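Local structure of nitrite oxidoreductase subunit C (7B04) at residues N223-D235 / L244-S256. The protein binds a heme b group and calcium ions and probably carries electrons as a subunit of the nitrite oxidoreductase complex of an anammox bacterium. Numbering follows the deposited sequence.
Sequences NLLSLPRGRAVED and LTSQDHQDVDGCS. With CA (calcium ion), chain B; HEM (protoporphyrin IX containing Fe), chain D.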
ATOM      1  N   ASN C 223       4.812 -26.263 -25.234  1.00 31.08           N
ATOM      2  CA  ASN C 223       3.466 -26.558 -25.750  1.00 33.04           C
ATOM      3  C   ASN C 223       3.408 -25.873 -27.100  1.00 32.31           C
ATOM      4  O   ASN C 223       3.842 -24.761 -27.185  1.00 30.44           O
ATOM      5  CB  ASN C 223       2.390 -26.048 -24.799  1.00 28.67           C
ATOM      6  CG  ASN C 223       1.000 -26.149 -25.363  1.00 35.00           C
ATOM      7  OD1 ASN C 223       0.774 -25.833 -26.515  1.00 37.14           O
ATOM      8  ND2 ASN C 223       0.064 -26.573 -24.549  1.00 29.96           N
ATOM      9  N   LEU C 224       2.849 -26.537 -28.090  1.00 29.85           N
ATOM     10  CA  LEU C 224       2.788 -25.966 -29.428  1.00 31.77           C
ATOM     11  C   LEU C 224       1.897 -24.731 -29.462  1.00 31.84           C
ATOM     12  O   LEU C 224       2.250 -23.728 -30.084  1.00 32.16           O
ATOM     13  CB  LEU C 224       2.302 -27.016 -30.422  1.00 36.51           C
ATOM     14  CG  LEU C 224       3.335 -28.076 -30.801  1.00 43.05           C
ATOM     15  CD1 LEU C 224       2.686 -29.236 -31.534  1.00 29.37           C
ATOM     16  CD2 LEU C 224       4.445 -27.465 -31.643  1.00 38.11           C
ATOM     17  N   LEU C 225       0.781 -24.747 -28.731  1.00 27.01           N
ATOM     18  CA  LEU C 225      -0.115 -23.593 -28.762  1.00 29.66           C
ATOM     19  C   LEU C 225       0.548 -22.321 -28.246  1.00 33.75           C
ATOM     20  O   LEU C 225       0.021 -21.226 -28.474  1.00 34.00           O
ATOM     21  CB  LEU C 225      -1.370 -23.878 -27.943  1.00 31.28           C
ATOM     22  CG  LEU C 225      -2.167 -25.124 -28.312  1.00 32.71           C
ATOM     23  CD1 LEU C 225      -3.411 -25.200 -27.465  1.00 27.74           C
ATOM     24  CD2 LEU C 225      -2.532 -25.104 -29.783  1.00 27.63           C
ATOM     25  N   SER C 226       1.697 -22.436 -27.582  1.00 28.66           N
ATOM     26  CA  SER C 226       2.402 -21.290 -27.027  1.00 25.02           C
ATOM     27  C   SER C 226       3.632 -20.888 -27.831  1.00 25.29           C
ATOM     28  O   SER C 226       4.234 -19.851 -27.530  1.00 27.28           O
ATOM     29  CB  SER C 226       2.817 -21.587 -25.584  1.00 27.62           C
ATOM     30  OG  SER C 226       1.708 -22.032 -24.825  1.00 29.98           O
ATOM     31  N   LEU C 227       4.014 -21.664 -28.837  1.00 26.12           N
ATOM     32  CA  LEU C 227       5.232 -21.434 -29.597  1.00 26.78           C
ATOM     33  C   LEU C 227       4.929 -20.973 -31.018  1.00 26.19           C
ATOM     34  O   LEU C 227       3.797 -21.089 -31.497  1.00 24.70           O
ATOM     35  CB  LEU C 227       6.081 -22.712 -29.656  1.00 25.20           C
ATOM     36  CG  LEU C 227       6.625 -23.276 -28.344  1.00 24.90           C
ATOM     37  CD1 LEU C 227       7.392 -24.562 -28.607  1.00 27.11           C
ATOM     38  CD2 LEU C 227       7.511 -22.258 -27.648  1.00 31.19           C
ATOM     39  N   PRO C 228       5.912 -20.383 -31.699  1.00 33.28           N
ATOM     40  CA  PRO C 228       5.783 -20.128 -33.141  1.00 27.69           C
ATOM     41  C   PRO C 228       5.990 -21.381 -33.980  1.00 27.40           C
ATOM     42  O   PRO C 228       7.119 -21.672 -34.388  1.00 28.88           O
ATOM     43  CB  PRO C 228       6.873 -19.082 -33.414  1.00 26.97           C
ATOM     44  CG  PRO C 228       7.176 -18.483 -32.077  1.00 28.85           C
ATOM     45  CD  PRO C 228       7.015 -19.609 -31.107  1.00 31.71           C
ATOM     46  N   ARG C 229       4.917 -22.133 -34.240  1.00 28.29           N
ATOM     47  CA  ARG C 229       5.051 -23.429 -34.899  1.00 30.29           C
ATOM     48  C   ARG C 229       5.531 -23.316 -36.336  1.00 32.49           C
ATOM     49  O   ARG C 229       5.995 -24.316 -36.895  1.00 31.12           O
ATOM     50  CB  ARG C 229       3.708 -24.171 -34.958  1.00 27.58           C
ATOM     51  CG  ARG C 229       3.071 -24.608 -33.658  1.00 33.47           C
ATOM     52  CD  ARG C 229       2.515 -23.436 -32.897  1.00 33.32           C
ATOM     53  NE  ARG C 229       1.888 -22.413 -33.728  1.00 26.59           N
ATOM     54  CZ  ARG C 229       1.384 -21.281 -33.245  1.00 29.12           C
ATOM     55  NH1 ARG C 229       0.826 -20.395 -34.057  1.00 27.12           N
ATOM     56  NH2 ARG C 229       1.448 -21.033 -31.942  1.00 28.43           N
ATOM     57  N   GLY C 230       5.418 -22.141 -36.953  1.00 29.39           N
ATOM     58  CA  GLY C 230       5.767 -22.035 -38.357  1.00 27.85           C
ATOM     59  C   GLY C 230       4.843 -22.879 -39.197  1.00 33.23           C
ATOM     60  O   GLY C 230       5.239 -23.381 -40.255  1.00 35.76           O
ATOM     61  N   ARG C 231       3.602 -23.039 -38.745  1.00 36.44           N
ATOM     62  CA  ARG C 231       2.674 -23.986 -39.329  1.00 27.02           C
ATOM     63  C   ARG C 231       1.255 -23.492 -39.080  1.00 29.35           C
ATOM     64  O   ARG C 231       1.004 -22.728 -38.145  1.00 37.21           O
ATOM     65  CB  ARG C 231       2.948 -25.359 -38.698  1.00 30.04           C
ATOM     66  CG  ARG C 231       1.981 -26.469 -38.948  1.00 33.32           C
ATOM     67  CD  ARG C 231       2.636 -27.776 -38.528  1.00 38.10           C
ATOM     68  NE  ARG C 231       3.287 -28.432 -39.656  1.00 44.08           N
ATOM     69  CZ  ARG C 231       4.603 -28.477 -39.841  1.00 41.31           C
ATOM     70  NH1 ARG C 231       5.421 -27.881 -38.984  1.00 31.59           N
ATOM     71  NH2 ARG C 231       5.099 -29.101 -40.902  1.00 41.25           N
ATOM     72  N   ALA C 232       0.324 -23.930 -39.930  1.00 24.28           N
ATOM     73  CA  ALA C 232      -1.073 -23.535 -39.796  1.00 30.75           C
ATOM     74  C   ALA C 232      -2.008 -24.670 -39.404  1.00 29.67           C
ATOM     75  O   ALA C 232      -3.147 -24.399 -39.008  1.00 21.27           O
ATOM     76  CB  ALA C 232      -1.573 -22.911 -41.104  1.00 30.14           C
ATOM     77  N   VAL C 233      -1.568 -25.921 -39.492  1.00 32.53           N
ATOM     78  CA  VAL C 233      -2.398 -27.075 -39.168  1.00 24.50           C
ATOM     79  C   VAL C 233      -1.600 -27.967 -38.232  1.00 26.31           C
ATOM     80  O   VAL C 233      -0.432 -28.263 -38.502  1.00 31.53           O
ATOM     81  CB  VAL C 233      -2.826 -27.854 -40.427  1.00 24.32           C
ATOM     82  CG1 VAL C 233      -3.705 -29.038 -40.055  1.00 25.15           C
ATOM     83  CG2 VAL C 233      -3.559 -26.934 -41.398  1.00 29.87           C
ATOM     84  N   GLU C 234      -2.239 -28.443 -37.171  1.00 25.14           N
ATOM     85  CA  GLU C 234      -1.556 -29.291 -36.205  1.00 26.56           C
ATOM     86  C   GLU C 234      -1.823 -30.753 -36.535  1.00 33.02           C
ATOM     87  O   GLU C 234      -2.966 -31.139 -36.795  1.00 24.91           O
ATOM     88  CB  GLU C 234      -2.015 -28.972 -34.781  1.00 23.53           C
ATOM     89  CG  GLU C 234      -1.301 -29.776 -33.700  1.00 31.44           C
ATOM     90  CD  GLU C 234      -1.853 -29.511 -32.309  1.00 30.50           C
ATOM     91  OE1 GLU C 234      -1.087 -29.633 -31.330  1.00 32.84           O
ATOM     92  OE2 GLU C 234      -3.050 -29.177 -32.195  1.00 19.58           O
ATOM     93  N   ASP C 235      -0.760 -31.551 -36.544  1.00 32.90           N
ATOM     94  CA  ASP C 235      -0.849 -32.979 -36.806  1.00 27.27           C
ATOM     95  C   ASP C 235      -0.898 -33.690 -35.462  1.00 25.34           C
ATOM     96  O   ASP C 235       0.037 -33.577 -34.665  1.00 31.44           O
ATOM     97  CB  ASP C 235       0.344 -33.442 -37.641  1.00 32.90           C
ATOM     98  CG  ASP C 235       0.196 -34.862 -38.136  1.00 28.70           C
ATOM     99  OD1 ASP C 235      -0.766 -35.137 -38.881  1.00 32.81           O
ATOM    100  OD2 ASP C 235       1.063 -35.697 -37.811  1.00 27.84           O
ATOM    101  N   LEU C 244      -7.368 -36.585 -27.088  1.00 21.15           N
ATOM    102  CA  LEU C 244      -6.639 -35.966 -28.187  1.00 21.59           C
ATOM    103  C   LEU C 244      -5.222 -35.632 -27.734  1.00 20.58           C
ATOM    104  O   LEU C 244      -5.019 -35.067 -26.651  1.00 24.01           O
ATOM    105  CB  LEU C 244      -7.354 -34.696 -28.643  1.00 23.99           C
ATOM    106  CG  LEU C 244      -6.678 -33.860 -29.718  1.00 18.79           C
ATOM    107  CD1 LEU C 244      -6.887 -34.532 -31.064  1.00 19.41           C
ATOM    108  CD2 LEU C 244      -7.264 -32.475 -29.671  1.00 18.48           C
ATOM    109  N   THR C 245      -4.247 -35.964 -28.573  1.00 20.22           N
ATOM    110  CA  THR C 245      -2.839 -35.843 -28.231  1.00 21.68           C
ATOM    111  C   THR C 245      -2.107 -35.215 -29.399  1.00 21.31           C
ATOM    112  O   THR C 245      -2.325 -35.600 -30.549  1.00 22.43           O
ATOM    113  CB  THR C 245      -2.229 -37.217 -27.914  1.00 25.05           C
ATOM    114  OG1 THR C 245      -3.040 -37.892 -26.940  1.00 23.67           O
ATOM    115  CG2 THR C 245      -0.837 -37.068 -27.367  1.00 22.37           C
ATOM    116  N   SER C 246      -1.247 -34.251 -29.097  1.00 21.43           N
ATOM    117  CA  SER C 246      -0.431 -33.610 -30.117  1.00 20.48           C
ATOM    118  C   SER C 246       0.789 -34.464 -30.438  1.00 19.18           C
ATOM    119  O   SER C 246       1.467 -34.959 -29.533  1.00 26.07           O
ATOM    120  CB  SER C 246       0.005 -32.223 -29.653  1.00 25.09           C
ATOM    121  OG  SER C 246       0.780 -31.590 -30.651  1.00 23.29           O
ATOM    122  N   GLN C 247       1.066 -34.635 -31.728  1.00 25.02           N
ATOM    123  CA  GLN C 247       2.186 -35.448 -32.177  1.00 28.41           C
ATOM    124  C   GLN C 247       3.512 -34.723 -31.988  1.00 30.63           C
ATOM    125  O   GLN C 247       3.581 -33.491 -31.988  1.00 28.87           O
ATOM    126  CB  GLN C 247       2.035 -35.824 -33.651  1.00 27.49           C
ATOM    127  CG  GLN C 247       0.875 -36.741 -33.960  1.00 24.94           C
ATOM    128  CD  GLN C 247       1.026 -37.406 -35.313  1.00 29.06           C
ATOM    129  OE1 GLN C 247       2.082 -37.323 -35.942  1.00 27.90           O
ATOM    130  NE2 GLN C 247      -0.030 -38.065 -35.770  1.00 29.47           N
ATOM    131  N   ASP C 248       4.574 -35.514 -31.815  1.00 41.58           N
ATOM    132  CA  ASP C 248       5.914 -34.950 -31.697  1.00 36.47           C
ATOM    133  C   ASP C 248       6.427 -34.455 -33.044  1.00 28.02           C
ATOM    134  O   ASP C 248       7.079 -33.408 -33.120  1.00 36.68           O
ATOM    135  CB  ASP C 248       6.865 -35.993 -31.111  1.00 38.79           C
ATOM    136  CG  ASP C 248       6.683 -36.175 -29.616  1.00 54.56           C
ATOM    137  OD1 ASP C 248       6.925 -35.209 -28.861  1.00 54.85           O
ATOM    138  OD2 ASP C 248       6.284 -37.283 -29.195  1.00 65.16           O
ATOM    139  N   HIS C 249       6.153 -35.199 -34.114  1.00 28.21           N
ATOM    140  CA  HIS C 249       6.610 -34.885 -35.466  1.00 34.15           C
ATOM    141  C   HIS C 249       5.421 -34.380 -36.275  1.00 31.99           C
ATOM    142  O   HIS C 249       4.550 -35.168 -36.660  1.00 39.03           O
ATOM    143  CB  HIS C 249       7.247 -36.109 -36.124  1.00 31.04           C
ATOM    144  CG  HIS C 249       8.069 -35.786 -37.332  1.00 40.63           C
ATOM    145  ND1 HIS C 249       7.532 -35.706 -38.599  1.00 43.44           N
ATOM    146  CD2 HIS C 249       9.391 -35.522 -37.468  1.00 45.09           C
ATOM    147  CE1 HIS C 249       8.486 -35.406 -39.462  1.00 43.87           C
ATOM    148  NE2 HIS C 249       9.624 -35.290 -38.802  1.00 53.25           N
ATOM    149  N   GLN C 250       5.388 -33.076 -36.544  1.00 37.44           N
ATOM    150  CA  GLN C 250       4.275 -32.471 -37.266  1.00 32.50           C
ATOM    151  C   GLN C 250       4.545 -32.535 -38.763  1.00 35.05           C
ATOM    152  O   GLN C 250       5.613 -32.121 -39.227  1.00 34.46           O
ATOM    153  CB  GLN C 250       4.075 -31.016 -36.841  1.00 25.81           C
ATOM    154  CG  GLN C 250       4.117 -30.782 -35.345  1.00 26.93           C
ATOM    155  CD  GLN C 250       2.827 -31.179 -34.664  1.00 24.99           C
ATOM    156  OE1 GLN C 250       1.760 -30.654 -34.978  1.00 24.28           O
ATOM    157  NE2 GLN C 250       2.919 -32.110 -33.723  1.00 29.44           N
ATOM    158  N   ASP C 251       3.570 -33.047 -39.518  1.00 34.66           N
ATOM    159  CA  ASP C 251       3.757 -33.308 -40.936  1.00 32.43           C
ATOM    160  C   ASP C 251       2.737 -32.641 -41.848  1.00 29.37           C
ATOM    161  O   ASP C 251       2.985 -32.563 -43.056  1.00 28.62           O
ATOM    162  CB  ASP C 251       3.729 -34.821 -41.204  1.00 29.12           C
ATOM    163  CG  ASP C 251       5.031 -35.499 -40.837  1.00 30.00           C
ATOM    164  OD1 ASP C 251       4.999 -36.469 -40.052  1.00 36.83           O
ATOM    165  OD2 ASP C 251       6.087 -35.063 -41.337  1.00 44.07           O
ATOM    166  N   VAL C 252       1.613 -32.164 -41.324  1.00 34.11           N
ATOM    167  CA  VAL C 252       0.569 -31.555 -42.142  1.00 32.27           C
ATOM    168  C   VAL C 252       0.719 -30.040 -42.095  1.00 32.46           C
ATOM    169  O   VAL C 252       1.074 -29.468 -41.055  1.00 36.24           O
ATOM    170  CB  VAL C 252      -0.835 -32.002 -41.685  1.00 27.04           C
ATOM    171  CG1 VAL C 252      -1.122 -31.532 -40.270  1.00 31.50           C
ATOM    172  CG2 VAL C 252      -1.902 -31.506 -42.653  1.00 27.61           C
ATOM    173  N   ASP C 253       0.471 -29.392 -43.231  1.00 26.65           N
ATOM    174  CA  ASP C 253       0.465 -27.940 -43.347  1.00 26.43           C
ATOM    175  C   ASP C 253      -0.763 -27.527 -44.153  1.00 30.01           C
ATOM    176  O   ASP C 253      -1.537 -28.371 -44.615  1.00 38.61           O
ATOM    177  CB  ASP C 253       1.761 -27.437 -43.996  1.00 33.49           C
ATOM    178  CG  ASP C 253       2.061 -25.991 -43.658  1.00 44.19           C
ATOM    179  OD1 ASP C 253       1.252 -25.364 -42.941  1.00 36.09           O
ATOM    180  OD2 ASP C 253       3.113 -25.483 -44.103  1.00 49.40           O
ATOM    181  N   GLY C 254      -0.946 -26.224 -44.332  1.00 36.16           N
ATOM    182  CA  GLY C 254      -2.097 -25.746 -45.079  1.00 29.16           C
ATOM    183  C   GLY C 254      -2.152 -24.234 -45.110  1.00 32.82           C
ATOM    184  O   GLY C 254      -1.419 -23.542 -44.394  1.00 37.04           O
ATOM    185  N   CYS C 255      -3.046 -23.733 -45.960  1.00 28.07           N
ATOM    186  CA  CYS C 255      -3.328 -22.311 -46.107  1.00 32.27           C
ATOM    187  C   CYS C 255      -4.838 -22.110 -46.099  1.00 33.13           C
ATOM    188  O   CYS C 255      -5.611 -23.071 -46.130  1.00 32.31           O
ATOM    189  CB  CYS C 255      -2.714 -21.749 -47.395  1.00 42.26           C
ATOM    190  SG  CYS C 255      -3.339 -22.516 -48.908  1.00 35.20           S
ATOM    191  N   SER C 256      -5.269 -20.848 -46.066  1.00 30.07           N
ATOM    192  CA  SER C 256      -6.688 -20.562 -45.910  1.00 25.79           C
ATOM    193  C   SER C 256      -7.033 -19.229 -46.557  1.00 28.46           C
ATOM    194  O   SER C 256      -6.158 -18.458 -46.957  1.00 34.29           O
ATOM    195  CB  SER C 256      -7.084 -20.528 -44.433  1.00 26.70           C
ATOM    196  OG  SER C 256      -6.356 -21.488 -43.691  1.00 34.64           O
TER
HETATM  197 CA    CA B 403       3.290 -36.820 -38.091  1.00 35.68          CA
HETATM  198  CHA HEM D 401     -11.602 -32.078 -29.321  1.00 25.22           C
HETATM  199  CHB HEM D 401     -15.612 -34.670 -28.351  1.00 30.31           C
HETATM  200  CHC HEM D 401     -15.877 -35.721 -33.089  1.00 24.62           C
HETATM  201  CHD HEM D 401     -11.754 -33.266 -34.044  1.00 27.46           C
HETATM  202  C1A HEM D 401     -12.596 -32.754 -28.638  1.00 30.54           C
HETATM  203  C2A HEM D 401     -12.669 -32.938 -27.204  1.00 33.69           C
HETATM  204  C3A HEM D 401     -13.778 -33.644 -26.927  1.00 26.70           C
HETATM  205  C4A HEM D 401     -14.442 -33.954 -28.178  1.00 27.72           C
HETATM  206  CMA HEM D 401     -14.283 -34.077 -25.532  1.00 29.36           C
HETATM  207  CAA HEM D 401     -11.639 -32.362 -26.204  1.00 29.06           C
HETATM  208  CBA HEM D 401     -10.889 -33.473 -25.483  1.00 22.25           C
HETATM  209  CGA HEM D 401      -9.650 -33.820 -26.257  1.00 23.66           C
HETATM  210  O1A HEM D 401      -9.284 -35.022 -26.295  1.00 32.01           O
HETATM  211  O2A HEM D 401      -9.043 -32.889 -26.845  1.00 27.35           O
HETATM  212  C1B HEM D 401     -16.085 -35.137 -29.562  1.00 30.00           C
HETATM  213  C2B HEM D 401     -17.361 -35.779 -29.810  1.00 22.82           C
HETATM  214  C3B HEM D 401     -17.434 -36.078 -31.124  1.00 25.45           C
HETATM  215  C4B HEM D 401     -16.206 -35.617 -31.749  1.00 29.01           C
HETATM  216  CMB HEM D 401     -18.390 -36.054 -28.692  1.00 25.99           C
HETATM  217  CAB HEM D 401     -18.574 -36.756 -31.931  1.00 29.99           C
HETATM  218  CBB HEM D 401     -19.804 -36.995 -31.461  1.00 32.44           C
HETATM  219  C1C HEM D 401     -14.830 -35.105 -33.756  1.00 29.02           C
HETATM  220  C2C HEM D 401     -14.661 -35.049 -35.197  1.00 25.63           C
HETATM  221  C3C HEM D 401     -13.540 -34.373 -35.464  1.00 28.22           C
HETATM  222  C4C HEM D 401     -12.932 -33.981 -34.204  1.00 25.10           C
HETATM  223  CMC HEM D 401     -15.625 -35.653 -36.244  1.00 27.69           C
HETATM  224  CAC HEM D 401     -12.977 -34.071 -36.872  1.00 25.58           C
HETATM  225  CBC HEM D 401     -11.714 -34.360 -37.193  1.00 21.92           C
HETATM  226  C1D HEM D 401     -11.408 -32.647 -32.855  1.00 31.68           C
HETATM  227  C2D HEM D 401     -10.438 -31.580 -32.679  1.00 25.36           C
HETATM  228  C3D HEM D 401     -10.400 -31.256 -31.387  1.00 20.99           C
HETATM  229  C4D HEM D 401     -11.343 -32.103 -30.678  1.00 25.96           C
HETATM  230  CMD HEM D 401      -9.581 -30.921 -33.780  1.00 28.45           C
HETATM  231  CAD HEM D 401      -9.497 -30.167 -30.768  1.00 21.64           C
HETATM  232  CBD HEM D 401     -10.274 -28.872 -30.567  1.00 28.68           C
HETATM  233  CGD HEM D 401      -9.324 -27.768 -30.178  1.00 24.39           C
HETATM  234  O1D HEM D 401      -9.773 -26.600 -30.068  1.00 19.57           O
HETATM  235  O2D HEM D 401      -8.112 -28.046 -29.986  1.00 31.45           O
HETATM  236  NA  HEM D 401     -13.689 -33.393 -29.189  1.00 30.15           N
HETATM  237  NB  HEM D 401     -15.417 -35.058 -30.765  1.00 31.56           N
HETATM  238  NC  HEM D 401     -13.753 -34.445 -33.175  1.00 30.14           N
HETATM  239  ND  HEM D 401     -11.946 -32.939 -31.606  1.00 33.42           N
HETATM  240 FE   HEM D 401     -13.641 -34.147 -31.006  1.00 49.37          FE
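D235 and Q247 meet at a calcium ion: D235 OD2 binds the metal at 2.5 Å, and Q247 OE1 also reaches it, the amide and carboxylate planes 68° apart. The loop 247-251 supplies two more ligands, H249 O and the D251 carboxylate oxygen OD1, while D278 completes the site; the cation probably offsets the negative charge of the carboxylates gathered round it. D251 OD1 also accepts a hydrogen bond from H249 ND1 at 3.0 Å, which ties the imidazole back to the metal loop. Behind these ligands, one backbone and one side-chain bond hold the strand to the loop, illustrating how a metal can join two segments that hydrogen bonds also link. Q247 N donates to D235 O in the carbonyl plane, on a lone pair, and D235 N donates to Q250 OE1 at 3.1 Å from above the amide plane, Q250 having been folded back by its bent chi2 (-78°). E234 stretches past Q250, its CG anti to the backbone N (chi1 -177°), and its OE1 receives the hydroxyl OG of S246 at 2.8 Å; its other oxygen pairs with K168 and with R209 of subunit B. Farther along, V233 CG1 packs crosswise on V252 CG1 at 3.6 Å, and the same V252 methyl touches D235 CB. R231, bent at chi3, donates NE in the guanidinium plane to V252 O at 2.8 Å, while Q250 O sits over one face of the group. With an alanine here, V252 O would probably lose this donor and the chain leaving the calcium loop would be less firmly held against 231-233. The core is a β-hairpin of 233-238 and 245-246 in an ethylbenzene dehydrogenase-type domain: L244 N reaches heme propionate O1A at 2.6 Å, and the loop beyond, 247-251, holds the calcium.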